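Local coordinates for protein SusD homolog (Bacteroides thetaiotaomicron VPI-5482, PDB 3IV0) that probably binds glycans at the outer membrane for uptake by a partner transporter, as SusD-like proteins do, at residues 217-222 with 457-462. Sequence-based numbering, arbitrary orientation.
Sequences VQFDAQ and GAWTWP
Phe219, in the last turn of helix 202-219, and Trp459, in the loop between helices 451-455 and 466-470, meet across backbones that stay far apart, the nearest CA atoms, of Phe219 and Gly457, lying 11.6 Å from each other. The space between the backbones is spanned by two aromatic side chains coming from opposite directions. Phe219 brings the far end of its ring, CZ and CE1, against the NE1, CE2 and CZ2 atoms of the indole; CZ lies 3.6 Å from Trp459 CZ2, and CE1 is 3.8 Å from Trp459 NE1. The planes are inclined at 39° and the six-membered rings have centroids 5.0 Å apart, a slanted aromatic contact. The indole is held from both faces: Phe219 CZ sits off-centre over one, 3.5 Å above the plane, and the methyl CG2 of Thr460 lies over the centre of the other. With CG between backbone N and carbonyl carbon (chi1 61°), Trp459 folds its indole back beside Thr460. Behind it, a Schellman motif with Gly457 as its C' residue ends helix 451-455 and leads into a type I turn, Gly457 to Thr460. Gly457 O accepts hydrogen bonds from Thr460 N, at 3.0 Å, and from Thr460 OG1, at 2.8 Å, the hydroxyl bond lying in the carbonyl plane and helping to hold the methyl against that face of the indole. Without the indole, as with an alanine at Trp459, a gap is likely to open between the Phe219 ring and the Thr460 methyl, costing the phenyl ring its aromatic partner. Met162 of helix 162-167 touches both aromatic side chains, while Phe454 packs its ring against Trp459.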
loop_
_atom_site.group_PDB
_atom_site.type_symbol
_atom_site.label_atom_id
_atom_site.label_comp_id
_atom_site.label_asym_id
_atom_site.label_seq_id
_atom_site.Cartn_x
_atom_site.Cartn_y
_atom_site.Cartn_z
ATOM N N VAL A 217 5.858 2.335 15.842
ATOM C CA VAL A 217 6.639 1.342 16.590
ATOM C C VAL A 217 8.112 1.448 16.228
ATOM O O VAL A 217 8.974 1.369 17.101
ATOM C CB VAL A 217 6.128 -0.106 16.297
ATOM C CG1 VAL A 217 7.205 -1.162 16.691
ATOM C CG2 VAL A 217 4.828 -0.344 17.036
ATOM N N GLN A 218 8.429 1.638 14.948
ATOM C CA GLN A 218 9.793 1.693 14.473
ATOM C C GLN A 218 10.448 3.034 14.773
ATOM O O GLN A 218 11.622 3.096 15.152
ATOM C CB GLN A 218 9.825 1.485 12.958
ATOM C CG GLN A 218 11.215 1.569 12.336
ATOM C CD GLN A 218 12.207 0.562 12.897
ATOM O OE1 GLN A 218 11.872 -0.607 13.200
ATOM N NE2 GLN A 218 13.445 1.004 13.005
ATOM N N PHE A 219 9.728 4.127 14.562
ATOM C CA PHE A 219 10.324 5.456 14.571
ATOM C C PHE A 219 10.094 6.245 15.842
ATOM O O PHE A 219 10.675 7.310 16.016
ATOM C CB PHE A 219 9.923 6.213 13.300
ATOM C CG PHE A 219 10.510 5.605 12.074
ATOM C CD1 PHE A 219 11.827 5.816 11.771
ATOM C CD2 PHE A 219 9.771 4.779 11.255
ATOM C CE1 PHE A 219 12.393 5.239 10.654
ATOM C CE2 PHE A 219 10.338 4.200 10.142
ATOM C CZ PHE A 219 11.650 4.439 9.850
ATOM N N ASP A 220 9.241 5.736 16.728
ATOM C CA ASP A 220 9.085 6.261 18.084
ATOM C C ASP A 220 9.048 5.075 19.063
ATOM O O ASP A 220 8.117 4.884 19.850
ATOM C CB ASP A 220 7.834 7.093 18.186
ATOM C CG ASP A 220 7.718 7.829 19.507
ATOM O OD1 ASP A 220 8.756 8.336 20.011
ATOM O OD2 ASP A 220 6.599 7.937 20.035
ATOM N N ALA A 221 10.107 4.299 19.011
ATOM C CA ALA A 221 10.133 3.021 19.693
ATOM C C ALA A 221 9.976 3.099 21.202
ATOM O O ALA A 221 9.569 2.121 21.826
ATOM C CB ALA A 221 11.397 2.274 19.344
ATOM N N GLN A 222 10.280 4.223 21.810
ATOM C CA GLN A 222 10.115 4.276 23.269
ATOM C C GLN A 222 8.668 4.053 23.664
ATOM O O GLN A 222 8.390 3.623 24.791
ATOM C CB GLN A 222 10.584 5.607 23.840
ATOM C CG GLN A 222 9.745 6.771 23.464
ATOM N N GLY A 457 18.876 7.596 6.981
ATOM C CA GLY A 457 17.818 7.922 6.038
ATOM C C GLY A 457 17.910 7.257 4.689
ATOM O O GLY A 457 17.198 7.657 3.742
ATOM N N ALA A 458 18.722 6.216 4.535
ATOM C CA ALA A 458 18.815 5.505 3.266
ATOM C C ALA A 458 17.570 4.714 2.892
ATOM O O ALA A 458 17.516 4.148 1.806
ATOM C CB ALA A 458 20.056 4.579 3.217
ATOM N N TRP A 459 16.582 4.643 3.781
ATOM C CA TRP A 459 15.282 4.017 3.442
ATOM C C TRP A 459 14.344 5.005 2.721
ATOM O O TRP A 459 13.322 4.576 2.196
ATOM C CB TRP A 459 14.615 3.456 4.695
ATOM C CG TRP A 459 14.312 4.471 5.719
ATOM C CD1 TRP A 459 15.094 4.826 6.749
ATOM C CD2 TRP A 459 13.115 5.282 5.841
ATOM N NE1 TRP A 459 14.498 5.798 7.500
ATOM C CE2 TRP A 459 13.270 6.090 6.965
ATOM C CE3 TRP A 459 11.929 5.391 5.105
ATOM C CZ2 TRP A 459 12.277 7.003 7.398
ATOM C CZ3 TRP A 459 10.971 6.243 5.546
ATOM C CH2 TRP A 459 11.154 7.061 6.643
ATOM N N THR A 460 14.677 6.297 2.701
ATOM C CA THR A 460 13.821 7.297 2.043
ATOM C C THR A 460 14.135 7.389 0.558
ATOM O O THR A 460 15.194 6.950 0.118
ATOM C CB THR A 460 14.001 8.691 2.630
ATOM O OG1 THR A 460 15.341 9.158 2.353
ATOM C CG2 THR A 460 13.682 8.690 4.136
ATOM N N TRP A 461 13.191 7.939 -0.212
ATOM C CA TRP A 461 13.436 8.422 -1.560
ATOM C C TRP A 461 14.155 9.765 -1.533
ATOM O O TRP A 461 13.905 10.561 -0.671
ATOM C CB TRP A 461 12.090 8.583 -2.315
ATOM C CG TRP A 461 11.518 7.304 -2.777
ATOM C CD1 TRP A 461 10.954 6.340 -2.008
ATOM C CD2 TRP A 461 11.519 6.785 -4.124
ATOM N NE1 TRP A 461 10.558 5.288 -2.781
ATOM C CE2 TRP A 461 10.897 5.530 -4.087
ATOM C CE3 TRP A 461 11.937 7.297 -5.365
ATOM C CZ2 TRP A 461 10.738 4.744 -5.220
ATOM C CZ3 TRP A 461 11.786 6.539 -6.473
ATOM C CH2 TRP A 461 11.197 5.270 -6.406
ATOM N N PRO A 462 15.011 10.020 -2.546
ATOM C CA PRO A 462 15.464 11.375 -2.734
ATOM C C PRO A 462 14.286 12.307 -2.938
ATOM O O PRO A 462 13.292 11.886 -3.519
ATOM C CB PRO A 462 16.311 11.297 -4.016
ATOM C CG PRO A 462 16.679 9.827 -4.161
ATOM C CD PRO A 462 15.510 9.107 -3.581
#